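Local coordinates for protein guanine nucleotide exchange factor SRM1 (Saccharomyces cerevisiae, PDB 3OF7) that promotes the exchange of GDP for GTP on the Ran-type GTPases Gsp1 and Gsp2, binds chromatin and controls RNA metabolism and nuclear transport, at residues M342-I347 / G385-V390. Sequence-based numbering, arbitrary orientation.
Sequences MFEVGI and GSHHSV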
# COMPACT_ATOMS: atom_id res chain seq x y z
N MET A 342 14.69 -11.00 -5.43
CA MET A 342 13.59 -11.85 -4.94
C MET A 342 12.44 -11.84 -5.94
O MET A 342 11.28 -12.03 -5.56
CB MET A 342 13.13 -11.40 -3.55
CG MET A 342 14.18 -11.61 -2.44
SD MET A 342 13.85 -10.81 -0.85
CE MET A 342 14.92 -9.38 -0.95
N PHE A 343 12.77 -11.63 -7.21
CA PHE A 343 11.80 -11.60 -8.31
C PHE A 343 10.73 -10.53 -8.12
O PHE A 343 9.61 -10.68 -8.62
CB PHE A 343 11.14 -12.97 -8.50
CG PHE A 343 12.07 -14.07 -8.97
CD1 PHE A 343 13.16 -13.79 -9.80
CD2 PHE A 343 11.82 -15.39 -8.61
CE1 PHE A 343 14.02 -14.82 -10.25
CE2 PHE A 343 12.66 -16.44 -9.06
CZ PHE A 343 13.76 -16.14 -9.88
N GLU A 344 11.06 -9.45 -7.40
CA GLU A 344 10.08 -8.42 -7.06
C GLU A 344 9.39 -7.85 -8.29
O GLU A 344 8.18 -7.64 -8.28
CB GLU A 344 10.70 -7.29 -6.22
CG GLU A 344 11.20 -7.72 -4.84
CD GLU A 344 12.68 -8.09 -4.80
OE1 GLU A 344 13.21 -8.66 -5.79
OE2 GLU A 344 13.32 -7.84 -3.75
N VAL A 345 10.17 -7.63 -9.36
CA VAL A 345 9.64 -7.00 -10.57
C VAL A 345 8.81 -7.94 -11.47
O VAL A 345 8.09 -7.47 -12.36
CB VAL A 345 10.74 -6.28 -11.40
CG1 VAL A 345 11.27 -5.08 -10.60
CG2 VAL A 345 11.88 -7.23 -11.75
N GLY A 346 8.90 -9.25 -11.23
CA GLY A 346 8.03 -10.23 -11.89
C GLY A 346 8.29 -10.41 -13.37
O GLY A 346 7.36 -10.70 -14.13
N ILE A 347 9.54 -10.20 -13.78
CA ILE A 347 9.98 -10.40 -15.17
C ILE A 347 10.80 -11.70 -15.24
O ILE A 347 11.74 -11.88 -14.45
CB ILE A 347 10.82 -9.19 -15.69
CG1 ILE A 347 10.00 -7.89 -15.61
CG2 ILE A 347 11.32 -9.43 -17.11
CD1 ILE A 347 10.82 -6.61 -15.65
N GLY A 385 3.84 -5.32 -1.18
CA GLY A 385 4.38 -5.34 0.18
C GLY A 385 5.89 -5.18 0.06
O GLY A 385 6.37 -4.74 -0.98
N SER A 386 6.65 -5.55 1.09
CA SER A 386 8.08 -5.24 1.07
C SER A 386 8.79 -5.82 -0.16
O SER A 386 9.52 -5.10 -0.87
CB SER A 386 8.77 -5.68 2.37
OG SER A 386 8.29 -4.90 3.45
N HIS A 387 8.57 -7.11 -0.40
CA HIS A 387 9.23 -7.83 -1.52
C HIS A 387 8.30 -8.78 -2.27
O HIS A 387 8.76 -9.70 -2.94
CB HIS A 387 10.50 -8.54 -1.03
CG HIS A 387 11.53 -7.58 -0.53
ND1 HIS A 387 12.45 -6.99 -1.37
CD2 HIS A 387 11.71 -7.03 0.69
CE1 HIS A 387 13.18 -6.14 -0.68
NE2 HIS A 387 12.75 -6.14 0.57
N HIS A 388 6.99 -8.54 -2.17
CA HIS A 388 6.01 -9.32 -2.93
C HIS A 388 4.94 -8.37 -3.45
O HIS A 388 4.86 -7.21 -3.05
CB HIS A 388 5.41 -10.44 -2.08
CG HIS A 388 4.55 -9.94 -0.95
ND1 HIS A 388 3.18 -9.99 -0.98
CD2 HIS A 388 4.88 -9.37 0.23
CE1 HIS A 388 2.69 -9.49 0.14
NE2 HIS A 388 3.71 -9.10 0.89
N SER A 389 4.12 -8.88 -4.36
CA SER A 389 3.04 -8.10 -4.94
C SER A 389 1.84 -8.99 -5.19
O SER A 389 1.97 -10.22 -5.28
CB SER A 389 3.47 -7.45 -6.25
OG SER A 389 4.73 -6.79 -6.12
N VAL A 390 0.68 -8.36 -5.30
CA VAL A 390 -0.55 -9.03 -5.67
C VAL A 390 -1.29 -8.09 -6.62
O VAL A 390 -1.48 -6.91 -6.32
CB VAL A 390 -1.45 -9.34 -4.44
CG1 VAL A 390 -2.75 -10.06 -4.86
CG2 VAL A 390 -0.70 -10.18 -3.40
O HOH W 1 6.75 -8.63 -6.14
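Two neighbouring blades of the seven-bladed RCC1 beta-propeller meet where Glu344 and Met342, in the loop that follows strand 334-337, take hold of His387, at the turn leading into strand 388-393. The His387 ring donates from ND1 to Glu344 OE2, 2.7 Å away with an N-H...O angle of 156°. OE2 accepts with its anti lone pair, and the carboxylate lies close to the ring plane at the edge, although its own plane is turned 55° from that of the imidazole. A bend at chi2 (94°) swings the acid back over its own loop, where OE1 accepts a hydrogen bond from the backbone N-H of Met342 at an OE1 to N distance of 2.8 Å, met from above the carboxylate plane. Both oxygens are thus engaged, which limits rotation of the group. Met342 CE lies over one face of the same ring, offset toward the rim: the chain bends at chi3, bringing CE 3.7 Å from the ring centroid in a CH-pi contact, with SD more oblique at 4.3 Å. At another point of the ring edge, NE2 hydrogen-bonds to Glu322 OE1, in the hairpin between strands 315-320 and 324-329 of the preceding blade, so both ring nitrogens are tied to that blade. An alanine here in place of Glu344 would probably leave His387 ND1 and Met342 N without their shared carboxylate and the imidazole freer to turn. A water also bridges the blades, donating to Glu344 O at 2.8 Å and accepting from Ser389 OG at 2.7 Å; Trp401 NE1 adds a weak hydrogen bond to the same carbonyl.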